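Local structure of methylaspartate ammonia-lyase (1KKO) at residues D343-C348 against M353-G358; E165-F170 against H373-A378; F32-D37 against T44-A49. The protein catalyses the reversible, magnesium-dependent anti elimination of ammonia from (2S,3S)-3-methyl-L-aspartate to give mesaconate. All blocks are in the same frame, centred on the assembly; numbering follows the deposited sequence.

Contact 1. Residues D343-C348 against M353-G358; sequences DAVLYC and MEAYQG
Val345 and Cys348 face Ala355 and Met353 where helix segment 343-348 and strand 354-357 run nearly antiparallel, at 157°, with their axes 7.6 Å apart at the closest point. Cys348 meets two residues of the strand side. Cys348 CB lies 3.8 Å from Ala355 CB, and Cys348 SG lies 3.8 Å from Met353 CG. Cys348 SG is anti to its own carbonyl carbon (chi1 -72°), which lays the sulfur alongside the start of the Met353 chain. Met353 is modelled as selenomethionine. Its chain bends at chi2 and again at chi3, and the selenium end leads away from the helix. Ala355 CB also meets Val345 CG1, at 4.1 Å, so it sits against both helix side chains. Val345 CG2 comes no nearer than 4.2 Å to Gln357 OE1. The NE2 of that amide is bonded to Cys371 O. One hydrogen bond crosses the contact: Met353 N donates to Cys348 O at 3.0 Å. The bond is bent, and the donor stands above the carbonyl plane. It ties the last turn of helix 339-351 to the residue before strand 354-357. Val345 also touches Ile330 and Cys348 touches Val328, both on strand 327-330, which completes the beta-alpha-beta unit. The contact is thus a buried, mainly apolar helix-on-strand face whose one crossing polar link is main-chain.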
ATOM      1  N   ASP A 343     -16.595  14.034 -15.205  1.00 11.52           N
ATOM      2  CA  ASP A 343     -16.895  14.827 -16.396  1.00 11.77           C
ATOM      3  C   ASP A 343     -15.816  14.665 -17.456  1.00 11.60           C
ATOM      4  O   ASP A 343     -16.117  14.594 -18.642  1.00 11.97           O
ATOM      5  CB  ASP A 343     -17.053  16.296 -16.022  1.00 12.36           C
ATOM      6  CG  ASP A 343     -18.345  16.578 -15.296  1.00 13.37           C
ATOM      7  OD1 ASP A 343     -19.334  15.837 -15.490  1.00 15.02           O
ATOM      8  OD2 ASP A 343     -18.446  17.545 -14.527  1.00 16.00           O
ATOM      9  N   ALA A 344     -14.555  14.614 -17.044  1.00 11.03           N
ATOM     10  CA  ALA A 344     -13.466  14.449 -17.996  1.00 11.16           C
ATOM     11  C   ALA A 344     -13.532  13.097 -18.712  1.00 11.10           C
ATOM     12  O   ALA A 344     -13.371  13.023 -19.929  1.00 11.65           O
ATOM     13  CB  ALA A 344     -12.138  14.600 -17.305  1.00 11.33           C
ATOM     14  N   VAL A 345     -13.763  12.024 -17.961  1.00 11.01           N
ATOM     15  CA  VAL A 345     -13.832  10.707 -18.565  1.00 11.23           C
ATOM     16  C   VAL A 345     -15.004  10.650 -19.557  1.00 11.35           C
ATOM     17  O   VAL A 345     -14.865  10.143 -20.674  1.00 11.54           O
ATOM     18  CB  VAL A 345     -13.979   9.607 -17.492  1.00 11.06           C
ATOM     19  CG1 VAL A 345     -14.287   8.291 -18.140  1.00 11.57           C
ATOM     20  CG2 VAL A 345     -12.720   9.497 -16.646  1.00 10.79           C
ATOM     21  N   LEU A 346     -16.159  11.144 -19.144  1.00 11.72           N
ATOM     22  CA  LEU A 346     -17.334  11.157 -20.022  1.00 12.01           C
ATOM     23  C   LEU A 346     -17.080  12.006 -21.265  1.00 11.83           C
ATOM     24  O   LEU A 346     -17.525  11.642 -22.356  1.00 12.50           O
ATOM     25  CB  LEU A 346     -18.568  11.675 -19.278  1.00 12.25           C
ATOM     26  CG  LEU A 346     -19.045  10.844 -18.080  1.00 15.64           C
ATOM     27  CD1 LEU A 346     -20.362  11.331 -17.542  1.00 15.78           C
ATOM     28  CD2 LEU A 346     -19.126   9.367 -18.373  1.00 17.25           C
ATOM     29  N   TYR A 347     -16.372  13.122 -21.128  1.00 11.59           N
ATOM     30  CA  TYR A 347     -16.091  13.982 -22.274  1.00 11.51           C
ATOM     31  C   TYR A 347     -15.201  13.237 -23.254  1.00 11.46           C
ATOM     32  O   TYR A 347     -15.440  13.244 -24.471  1.00 12.18           O
ATOM     33  CB  TYR A 347     -15.428  15.299 -21.833  1.00 11.98           C
ATOM     34  CG  TYR A 347     -15.390  16.311 -22.946  1.00 12.13           C
ATOM     35  CD1 TYR A 347     -16.426  17.204 -23.115  1.00 12.75           C
ATOM     36  CD2 TYR A 347     -14.334  16.363 -23.827  1.00 11.96           C
ATOM     37  CE1 TYR A 347     -16.415  18.131 -24.136  1.00 13.93           C
ATOM     38  CE2 TYR A 347     -14.322  17.259 -24.866  1.00 12.92           C
ATOM     39  CZ  TYR A 347     -15.361  18.149 -25.011  1.00 12.79           C
ATOM     40  OH  TYR A 347     -15.337  19.064 -26.043  1.00 14.72           O
ATOM     41  N   CYS A 348     -14.168  12.580 -22.740  1.00 11.52           N
ATOM     42  CA  CYS A 348     -13.282  11.791 -23.585  1.00 11.80           C
ATOM     43  C   CYS A 348     -14.069  10.715 -24.307  1.00 11.85           C
ATOM     44  O   CYS A 348     -13.963  10.565 -25.530  1.00 12.47           O
ATOM     45  CB  CYS A 348     -12.180  11.129 -22.758  1.00 11.95           C
ATOM     46  SG  CYS A 348     -10.922  12.273 -22.148  1.00 13.52           S
HETATM   47  N   MSE A 353     -11.832   9.932 -27.493  1.00 17.21           N
HETATM   48  CA  MSE A 353     -10.522   9.985 -26.844  1.00 15.92           C
HETATM   49  C   MSE A 353     -10.474   8.898 -25.784  1.00 14.52           C
HETATM   50  O   MSE A 353     -11.429   8.741 -25.018  1.00 14.46           O
HETATM   51  CB  MSE A 353     -10.323  11.343 -26.178  1.00 15.86           C
HETATM   52  CG  MSE A 353      -9.071  11.450 -25.313  1.00 16.72           C
HETATM   53 SE   MSE A 353      -7.420  11.319 -26.331  1.00 21.46          SE
HETATM   54  CE  MSE A 353      -7.353  13.119 -26.960  1.00 18.60           C
ATOM     55  N   GLU A 354      -9.393   8.131 -25.733  1.00 13.68           N
ATOM     56  CA  GLU A 354      -9.263   7.111 -24.699  1.00 13.17           C
ATOM     57  C   GLU A 354      -8.927   7.813 -23.385  1.00 12.69           C
ATOM     58  O   GLU A 354      -7.978   8.603 -23.299  1.00 13.38           O
ATOM     59  CB  GLU A 354      -8.195   6.083 -25.050  1.00 13.20           C
ATOM     60  CG  GLU A 354      -8.553   5.272 -26.281  1.00 14.07           C
ATOM     61  CD  GLU A 354      -7.493   4.265 -26.671  1.00 15.32           C
ATOM     62  OE1 GLU A 354      -6.595   3.983 -25.853  1.00 17.30           O
ATOM     63  OE2 GLU A 354      -7.557   3.740 -27.806  1.00 18.32           O
ATOM     64  N   ALA A 355      -9.731   7.536 -22.367  1.00 12.48           N
ATOM     65  CA  ALA A 355      -9.533   8.123 -21.047  1.00 12.50           C
ATOM     66  C   ALA A 355      -8.694   7.207 -20.167  1.00 12.30           C
ATOM     67  O   ALA A 355      -9.072   6.074 -19.909  1.00 12.58           O
ATOM     68  CB  ALA A 355     -10.864   8.382 -20.410  1.00 12.77           C
ATOM     69  N   TYR A 356      -7.543   7.706 -19.744  1.00 12.14           N
ATOM     70  CA  TYR A 356      -6.678   7.003 -18.797  1.00 11.68           C
ATOM     71  C   TYR A 356      -6.846   7.713 -17.449  1.00 11.04           C
ATOM     72  O   TYR A 356      -6.407   8.847 -17.264  1.00 11.51           O
ATOM     73  CB  TYR A 356      -5.223   6.994 -19.303  1.00 11.62           C
ATOM     74  CG  TYR A 356      -4.165   6.693 -18.274  1.00 10.57           C
ATOM     75  CD1 TYR A 356      -4.409   5.865 -17.173  1.00 10.91           C
ATOM     76  CD2 TYR A 356      -2.909   7.268 -18.402  1.00 11.03           C
ATOM     77  CE1 TYR A 356      -3.406   5.626 -16.241  1.00 11.05           C
ATOM     78  CE2 TYR A 356      -1.911   7.030 -17.475  1.00 11.62           C
ATOM     79  CZ  TYR A 356      -2.171   6.228 -16.398  1.00 11.01           C
ATOM     80  OH  TYR A 356      -1.190   6.032 -15.460  1.00 12.91           O
ATOM     81  N   GLN A 357      -7.563   7.063 -16.532  1.00 10.52           N
ATOM     82  CA  GLN A 357      -7.782   7.623 -15.202  1.00 10.33           C
ATOM     83  C   GLN A 357      -6.556   7.276 -14.381  1.00 10.52           C
ATOM     84  O   GLN A 357      -6.398   6.159 -13.886  1.00 11.38           O
ATOM     85  CB  GLN A 357      -9.054   7.080 -14.576  1.00 10.80           C
ATOM     86  CG  GLN A 357      -9.473   7.865 -13.346  1.00 11.28           C
ATOM     87  CD  GLN A 357     -10.671   7.283 -12.668  1.00 12.16           C
ATOM     88  OE1 GLN A 357     -11.747   7.203 -13.258  1.00 12.79           O
ATOM     89  NE2 GLN A 357     -10.497   6.876 -11.416  1.00 12.81           N
ATOM     90  N   GLY A 358      -5.657   8.241 -14.310  1.00 10.86           N
ATOM     91  CA  GLY A 358      -4.362   8.030 -13.710  1.00 11.38           C
ATOM     92  C   GLY A 358      -4.320   8.439 -12.254  1.00 11.04           C
ATOM     93  O   GLY A 358      -5.204   8.097 -11.471  1.00 11.83           O
TER

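Contact 2. Residues E165-F170 against H373-A378; sequences EAIPLF and HVALAA
Leu376 and Ile167 each set a methyl against a peptide group of the other segment, and these peptides are the flat groups of the contact. No ring takes part. Over one face of the Ala375-Leu376 peptide lies Ile167 CD1, 3.7 Å from Ala375 O. At the Glu165-Ala166 peptide, Leu376 CD2 comes in tilted well out of the plane, 3.3 Å from Glu165 O. The same carbonyl accepts a hydrogen bond from Arg379 NH1, which also bonds Leu376 O.

The apolar part is small. Ile167 CG1 rests 4.2 Å from Ala375 CB and 4.4 Å from Leu376 CD2, so it lies across the angle between two successive helix residues. Ile167 CG1 is anti to its carbonyl carbon (chi1 -60°), and a second bend at chi2 (-65°) brings CD1 over the helix backbone. Leu376 instead reaches out from the helix with CD2 leading.

No direct hydrogen bond joins the segments. A water bridges the outer end: it accepts from Glu165 N at 3.1 Å and lies 3.2 Å from Leu376 O, one of several acceptors that compete for its protons.

Further along, Pro168 and Phe170 bond through their backbones to Met383 of strand 382-384. The run 165-168 passes along helix 365-378 and leads into strand 169-170. Pairing of strand 169-170 with strand 382-384, which follows that helix, is the closure of first strand on last typical of the TIM barrel.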
ATOM      1  N   GLU A 165     -18.458  -3.992 -14.415  1.00 22.05           N
ATOM      2  CA  GLU A 165     -17.420  -4.488 -15.301  1.00 20.54           C
ATOM      3  C   GLU A 165     -16.068  -3.916 -14.906  1.00 18.35           C
ATOM      4  O   GLU A 165     -15.951  -2.738 -14.590  1.00 18.27           O
ATOM      5  CB  GLU A 165     -17.743  -4.106 -16.747  1.00 21.55           C
ATOM      6  CG  GLU A 165     -16.758  -4.620 -17.776  1.00 23.92           C
ATOM      7  CD  GLU A 165     -17.242  -4.399 -19.196  1.00 28.23           C
ATOM      8  OE1 GLU A 165     -18.435  -4.079 -19.377  1.00 30.68           O
ATOM      9  OE2 GLU A 165     -16.432  -4.541 -20.135  1.00 30.79           O
ATOM     10  N   ALA A 166     -15.056  -4.765 -14.938  1.00 16.64           N
ATOM     11  CA  ALA A 166     -13.714  -4.346 -14.586  1.00 15.45           C
ATOM     12  C   ALA A 166     -13.161  -3.319 -15.552  1.00 14.52           C
ATOM     13  O   ALA A 166     -13.581  -3.233 -16.712  1.00 15.43           O
ATOM     14  CB  ALA A 166     -12.798  -5.538 -14.552  1.00 16.14           C
ATOM     15  N   ILE A 167     -12.221  -2.533 -15.044  1.00 13.37           N
ATOM     16  CA  ILE A 167     -11.481  -1.550 -15.815  1.00 12.86           C
ATOM     17  C   ILE A 167     -10.057  -2.081 -15.938  1.00 12.38           C
ATOM     18  O   ILE A 167      -9.498  -2.535 -14.935  1.00 12.11           O
ATOM     19  CB  ILE A 167     -11.419  -0.219 -15.035  1.00 13.14           C
ATOM     20  CG1 ILE A 167     -12.813   0.355 -14.748  1.00 14.23           C
ATOM     21  CG2 ILE A 167     -10.523   0.786 -15.752  1.00 12.58           C
ATOM     22  CD1 ILE A 167     -13.583   0.771 -15.971  1.00 15.01           C
ATOM     23  N   PRO A 168      -9.433  -2.018 -17.118  1.00 12.63           N
ATOM     24  CA  PRO A 168      -8.036  -2.433 -17.232  1.00 12.35           C
ATOM     25  C   PRO A 168      -7.119  -1.624 -16.322  1.00 12.45           C
ATOM     26  O   PRO A 168      -7.220  -0.402 -16.306  1.00 12.29           O
ATOM     27  CB  PRO A 168      -7.716  -2.178 -18.705  1.00 12.56           C
ATOM     28  CG  PRO A 168      -9.032  -2.272 -19.384  1.00 12.89           C
ATOM     29  CD  PRO A 168      -9.987  -1.630 -18.430  1.00 12.48           C
ATOM     30  N   LEU A 169      -6.238  -2.318 -15.608  1.00 11.66           N
ATOM     31  CA  LEU A 169      -5.341  -1.693 -14.645  1.00 11.13           C
ATOM     32  C   LEU A 169      -3.913  -1.639 -15.161  1.00 10.92           C
ATOM     33  O   LEU A 169      -3.433  -2.576 -15.798  1.00 11.40           O
ATOM     34  CB  LEU A 169      -5.362  -2.449 -13.315  1.00 11.60           C
ATOM     35  CG  LEU A 169      -6.732  -2.657 -12.679  1.00 12.40           C
ATOM     36  CD1 LEU A 169      -6.589  -3.332 -11.322  1.00 12.94           C
ATOM     37  CD2 LEU A 169      -7.457  -1.359 -12.538  1.00 12.29           C
ATOM     38  N   PHE A 170      -3.241  -0.553 -14.808  1.00 10.87           N
ATOM     39  CA  PHE A 170      -1.902  -0.229 -15.288  1.00 10.62           C
ATOM     40  C   PHE A 170      -0.939  -0.116 -14.119  1.00 10.28           C
ATOM     41  O   PHE A 170      -1.111   0.745 -13.252  1.00 10.49           O
ATOM     42  CB  PHE A 170      -1.976   1.106 -16.040  1.00 10.63           C
ATOM     43  CG  PHE A 170      -0.662   1.658 -16.486  1.00 10.94           C
ATOM     44  CD1 PHE A 170       0.342   0.843 -16.968  1.00 10.91           C
ATOM     45  CD2 PHE A 170      -0.445   3.019 -16.420  1.00 11.32           C
ATOM     46  CE1 PHE A 170       1.533   1.385 -17.395  1.00 11.45           C
ATOM     47  CE2 PHE A 170       0.745   3.563 -16.839  1.00 11.61           C
ATOM     48  CZ  PHE A 170       1.728   2.744 -17.343  1.00 11.77           C
ATOM     49  N   HIS A 373     -14.241   3.755  -7.473  1.00 10.35           N
ATOM     50  CA  HIS A 373     -15.672   3.972  -7.642  1.00 10.68           C
ATOM     51  C   HIS A 373     -15.972   4.944  -8.766  1.00 11.05           C
ATOM     52  O   HIS A 373     -16.910   4.742  -9.531  1.00 11.51           O
ATOM     53  CB  HIS A 373     -16.295   4.425  -6.337  1.00 10.51           C
ATOM     54  CG  HIS A 373     -16.344   3.336  -5.315  1.00 10.11           C
ATOM     55  ND1 HIS A 373     -17.504   2.657  -5.000  1.00 11.61           N
ATOM     56  CD2 HIS A 373     -15.354   2.767  -4.585  1.00 11.25           C
ATOM     57  CE1 HIS A 373     -17.219   1.722  -4.109  1.00 10.95           C
ATOM     58  NE2 HIS A 373     -15.926   1.777  -3.832  1.00 11.28           N
ATOM     59  N   VAL A 374     -15.177   5.994  -8.871  1.00 11.11           N
ATOM     60  CA  VAL A 374     -15.318   6.919  -9.970  1.00 11.68           C
ATOM     61  C   VAL A 374     -15.156   6.189 -11.294  1.00 11.13           C
ATOM     62  O   VAL A 374     -15.958   6.387 -12.204  1.00 11.79           O
ATOM     63  CB  VAL A 374     -14.308   8.040  -9.825  1.00 11.71           C
ATOM     64  CG1 VAL A 374     -14.214   8.869 -11.096  1.00 12.55           C
ATOM     65  CG2 VAL A 374     -14.676   8.910  -8.612  1.00 12.78           C
ATOM     66  N   ALA A 375     -14.165   5.309 -11.397  1.00 11.16           N
ATOM     67  CA  ALA A 375     -13.890   4.598 -12.636  1.00 11.37           C
ATOM     68  C   ALA A 375     -14.978   3.603 -12.979  1.00 11.33           C
ATOM     69  O   ALA A 375     -15.385   3.475 -14.136  1.00 11.65           O
ATOM     70  CB  ALA A 375     -12.546   3.901 -12.552  1.00 10.80           C
ATOM     71  N   LEU A 376     -15.464   2.869 -11.994  1.00 11.62           N
ATOM     72  CA  LEU A 376     -16.484   1.869 -12.258  1.00 12.33           C
ATOM     73  C   LEU A 376     -17.739   2.509 -12.812  1.00 12.37           C
ATOM     74  O   LEU A 376     -18.450   1.888 -13.606  1.00 13.69           O
ATOM     75  CB  LEU A 376     -16.806   1.077 -11.001  1.00 11.87           C
ATOM     76  CG  LEU A 376     -15.778   0.012 -10.630  1.00 12.53           C
ATOM     77  CD1 LEU A 376     -16.122  -0.586  -9.283  1.00 12.88           C
ATOM     78  CD2 LEU A 376     -15.712  -1.077 -11.706  1.00 13.18           C
ATOM     79  N   ALA A 377     -18.003   3.741 -12.403  1.00 12.17           N
ATOM     80  CA  ALA A 377     -19.156   4.482 -12.896  1.00 12.61           C
ATOM     81  C   ALA A 377     -18.905   5.112 -14.265  1.00 12.90           C
ATOM     82  O   ALA A 377     -19.712   4.964 -15.174  1.00 14.02           O
ATOM     83  CB  ALA A 377     -19.551   5.556 -11.914  1.00 13.17           C
ATOM     84  N   ALA A 378     -17.784   5.800 -14.417  1.00 12.30           N
ATOM     85  CA  ALA A 378     -17.526   6.604 -15.609  1.00 12.64           C
ATOM     86  C   ALA A 378     -16.969   5.845 -16.800  1.00 12.67           C
ATOM     87  O   ALA A 378     -17.097   6.300 -17.931  1.00 13.14           O
ATOM     88  CB  ALA A 378     -16.621   7.782 -15.250  1.00 12.97           C
TER
HETATM   89  O   HOH W   1     -19.098  -1.211 -13.179  1.00 27.77           O

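Contact 3. Residues F32-D37 against T44-A49; sequences FIYTGD and TSVRQA
Arg47 places its guanidinium between Phe32 and Tyr34. Arg47 NH2 sits over the centre of the Phe32 ring, 3.2 Å above its plane, with the two planes 31° apart. The cation-pi distance from Arg47 CZ to the Phe32 ring centroid is 4.1 Å. On the opposite face of the guanidinium lies Tyr34 CE2, 3.6 Å from its plane. Here the planes stand 67° apart, and Arg47 NH1 lies at the edge of the Tyr34 ring, near its plane. Arg47 NH2 donates to Phe32 O at 2.9 Å. The bend at chi3 (-77°) turns the guanidinium into this slot, and a salt bridge from NE to Asp18 helps fix its rotation.

Val46 CG1 packs tightly on Tyr34 CB, 3.4 Å away. Val46 CG2 approaches Asp37 O at 3.8 Å. Two waters bridge the backbones: one links Tyr34 O to Arg47 N, the other Gly36 O to Val46 N. Gln48 OE1 accepts from Thr44 N and Ser45 N and ties the loop to the start of strand 47-59.

Asp182 of the second subunit accepts from Phe32 N, so the contact takes part in the dimer interface. Helix 20-24 packs on Tyr34 and Val46, and strand 3-18 touches Phe32 and Arg47.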
ATOM      1  N   PHE A  32      18.761   7.323  -0.945  1.00 13.76           N
ATOM      2  CA  PHE A  32      17.460   7.790  -1.427  1.00 13.39           C
ATOM      3  C   PHE A  32      17.353   9.304  -1.471  1.00 13.90           C
ATOM      4  O   PHE A  32      16.359   9.844  -1.960  1.00 14.85           O
ATOM      5  CB  PHE A  32      16.392   7.268  -0.468  1.00 13.02           C
ATOM      6  CG  PHE A  32      14.990   7.276  -1.014  1.00 13.02           C
ATOM      7  CD1 PHE A  32      14.625   6.441  -2.055  1.00 12.71           C
ATOM      8  CD2 PHE A  32      14.019   8.083  -0.451  1.00 12.41           C
ATOM      9  CE1 PHE A  32      13.330   6.432  -2.526  1.00 13.92           C
ATOM     10  CE2 PHE A  32      12.724   8.061  -0.921  1.00 12.64           C
ATOM     11  CZ  PHE A  32      12.388   7.243  -1.965  1.00 13.24           C
ATOM     12  N   ILE A  33      18.368   9.991  -0.966  1.00 14.61           N
ATOM     13  CA  ILE A  33      18.334  11.429  -0.795  1.00 15.83           C
ATOM     14  C   ILE A  33      18.966  12.140  -1.981  1.00 16.44           C
ATOM     15  O   ILE A  33      20.087  11.829  -2.354  1.00 17.93           O
ATOM     16  CB  ILE A  33      19.106  11.815   0.516  1.00 16.23           C
ATOM     17  CG1 ILE A  33      18.610  10.992   1.707  1.00 16.55           C
ATOM     18  CG2 ILE A  33      19.001  13.308   0.785  1.00 17.24           C
ATOM     19  CD1 ILE A  33      17.130  11.096   1.944  1.00 17.25           C
ATOM     20  N   TYR A  34      18.260  13.092  -2.567  1.00 16.55           N
ATOM     21  CA  TYR A  34      18.855  13.922  -3.615  1.00 16.95           C
ATOM     22  C   TYR A  34      19.638  15.043  -2.970  1.00 18.20           C
ATOM     23  O   TYR A  34      19.184  15.643  -1.991  1.00 18.65           O
ATOM     24  CB  TYR A  34      17.778  14.491  -4.534  1.00 17.10           C
ATOM     25  CG  TYR A  34      17.340  13.520  -5.597  1.00 16.93           C
ATOM     26  CD1 TYR A  34      18.162  13.224  -6.672  1.00 17.59           C
ATOM     27  CD2 TYR A  34      16.109  12.885  -5.533  1.00 17.28           C
ATOM     28  CE1 TYR A  34      17.777  12.338  -7.649  1.00 18.47           C
ATOM     29  CE2 TYR A  34      15.717  11.988  -6.521  1.00 18.74           C
ATOM     30  CZ  TYR A  34      16.557  11.722  -7.575  1.00 19.62           C
ATOM     31  OH  TYR A  34      16.201  10.832  -8.566  1.00 22.91           O
ATOM     32  N   THR A  35      20.812  15.333  -3.524  1.00 18.91           N
ATOM     33  CA  THR A  35      21.676  16.369  -2.975  1.00 19.87           C
ATOM     34  C   THR A  35      21.511  17.703  -3.688  1.00 20.00           C
ATOM     35  O   THR A  35      20.795  17.808  -4.681  1.00 19.58           O
ATOM     36  CB  THR A  35      23.141  15.942  -3.035  1.00 20.60           C
ATOM     37  OG1 THR A  35      23.513  15.679  -4.389  1.00 21.51           O
ATOM     38  CG2 THR A  35      23.358  14.622  -2.300  1.00 21.55           C
ATOM     39  N   GLY A  36      22.203  18.712  -3.174  1.00 20.25           N
ATOM     40  CA  GLY A  36      22.084  20.055  -3.702  1.00 20.77           C
ATOM     41  C   GLY A  36      20.834  20.728  -3.171  1.00 21.25           C
ATOM     42  O   GLY A  36      20.102  20.175  -2.334  1.00 22.22           O
ATOM     43  N   ASP A  37      20.585  21.931  -3.669  1.00 21.36           N
ATOM     44  CA  ASP A  37      19.436  22.723  -3.271  1.00 21.77           C
ATOM     45  C   ASP A  37      18.277  22.528  -4.238  1.00 20.72           C
ATOM     46  O   ASP A  37      18.477  22.267  -5.426  1.00 19.98           O
ATOM     47  CB  ASP A  37      19.809  24.208  -3.261  1.00 22.51           C
ATOM     48  CG  ASP A  37      20.878  24.540  -2.243  1.00 25.18           C
ATOM     49  OD1 ASP A  37      20.957  23.865  -1.197  1.00 27.76           O
ATOM     50  OD2 ASP A  37      21.694  25.466  -2.414  1.00 28.93           O
ATOM     51  N   THR A  44      11.846  22.766   0.226  1.00 21.54           N
ATOM     52  CA  THR A  44      12.996  23.089   1.060  1.00 21.61           C
ATOM     53  C   THR A  44      14.083  22.020   0.926  1.00 20.71           C
ATOM     54  O   THR A  44      15.197  22.216   1.389  1.00 20.91           O
ATOM     55  CB  THR A  44      12.608  23.285   2.523  1.00 22.14           C
ATOM     56  OG1 THR A  44      11.763  22.212   2.955  1.00 23.01           O
ATOM     57  CG2 THR A  44      11.760  24.534   2.699  1.00 22.95           C
ATOM     58  N   SER A  45      13.750  20.888   0.304  1.00 19.62           N
ATOM     59  CA  SER A  45      14.727  19.845  -0.041  1.00 18.82           C
ATOM     60  C   SER A  45      14.316  19.318  -1.410  1.00 17.39           C
ATOM     61  O   SER A  45      13.164  19.471  -1.803  1.00 17.19           O
ATOM     62  CB  SER A  45      14.737  18.690   0.955  1.00 19.07           C
ATOM     63  OG  SER A  45      15.164  19.106   2.230  1.00 20.86           O
ATOM     64  N   VAL A  46      15.224  18.676  -2.134  1.00 15.78           N
ATOM     65  CA  VAL A  46      14.880  18.156  -3.449  1.00 14.87           C
ATOM     66  C   VAL A  46      13.814  17.056  -3.322  1.00 14.03           C
ATOM     67  O   VAL A  46      12.924  16.947  -4.173  1.00 13.96           O
ATOM     68  CB  VAL A  46      16.123  17.663  -4.223  1.00 15.22           C
ATOM     69  CG1 VAL A  46      15.720  17.003  -5.514  1.00 15.48           C
ATOM     70  CG2 VAL A  46      17.042  18.850  -4.533  1.00 16.26           C
ATOM     71  N   ARG A  47      13.913  16.258  -2.265  1.00 13.19           N
ATOM     72  CA  ARG A  47      12.945  15.217  -1.988  1.00 12.75           C
ATOM     73  C   ARG A  47      12.450  15.386  -0.558  1.00 13.14           C
ATOM     74  O   ARG A  47      13.252  15.521   0.365  1.00 13.47           O
ATOM     75  CB  ARG A  47      13.577  13.841  -2.198  1.00 12.25           C
ATOM     76  CG  ARG A  47      12.807  12.681  -1.660  1.00 12.26           C
ATOM     77  CD  ARG A  47      13.314  11.370  -2.175  1.00 12.74           C
ATOM     78  NE  ARG A  47      12.865  11.145  -3.535  1.00 12.40           N
ATOM     79  CZ  ARG A  47      13.287  10.174  -4.316  1.00 12.43           C
ATOM     80  NH1 ARG A  47      12.753  10.020  -5.513  1.00 14.85           N
ATOM     81  NH2 ARG A  47      14.267   9.366  -3.918  1.00 14.42           N
ATOM     82  N   GLN A  48      11.129  15.379  -0.399  1.00 12.71           N
ATOM     83  CA  GLN A  48      10.466  15.553   0.886  1.00 12.99           C
ATOM     84  C   GLN A  48       9.425  14.458   1.074  1.00 11.98           C
ATOM     85  O   GLN A  48       8.814  13.993   0.115  1.00 12.04           O
ATOM     86  CB  GLN A  48       9.795  16.942   0.966  1.00 13.59           C
ATOM     87  CG  GLN A  48      10.803  18.075   0.994  1.00 15.46           C
ATOM     88  CD  GLN A  48      10.180  19.441   1.049  1.00 14.97           C
ATOM     89  OE1 GLN A  48      10.591  20.325   0.301  1.00 18.22           O
ATOM     90  NE2 GLN A  48       9.181  19.622   1.907  1.00 17.30           N
ATOM     91  N   ALA A  49       9.231  14.038   2.307  1.00 11.32           N
ATOM     92  CA  ALA A  49       8.200  13.055   2.617  1.00 11.25           C
ATOM     93  C   ALA A  49       6.854  13.491   2.062  1.00 11.00           C
ATOM     94  O   ALA A  49       6.442  14.633   2.222  1.00 11.51           O
ATOM     95  CB  ALA A  49       8.078  12.885   4.103  1.00 11.77           C
TER
HETATM   96  O   HOH W   2      16.580  15.433  -1.089  1.00 18.17           O
HETATM   97  O   HOH W   3      17.958  18.936  -1.086  1.00 24.09           O

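Overall arrangement
Contacts 1 and 2 belong to the core of the barrel, while contact 3 lies at the surface of the N-terminal region. The first two have centres 11 Å apart and touch, with Gln357 packing on Ala375 and Val345 on Ala378. They share a neighbourhood because strand 354-357 and helix 365-378 are consecutive and reach the same parallel sheet. Contact 3 is about 34 Å from contact 1 and 35 Å from contact 2, centre to centre, on the opposite side of the chain's centre. Chemistry follows place: aliphatic contacts dominate contacts 1 and 2, with one water in contact 2, whereas contact 3 uses an arginine, two aromatic rings and bridging waters.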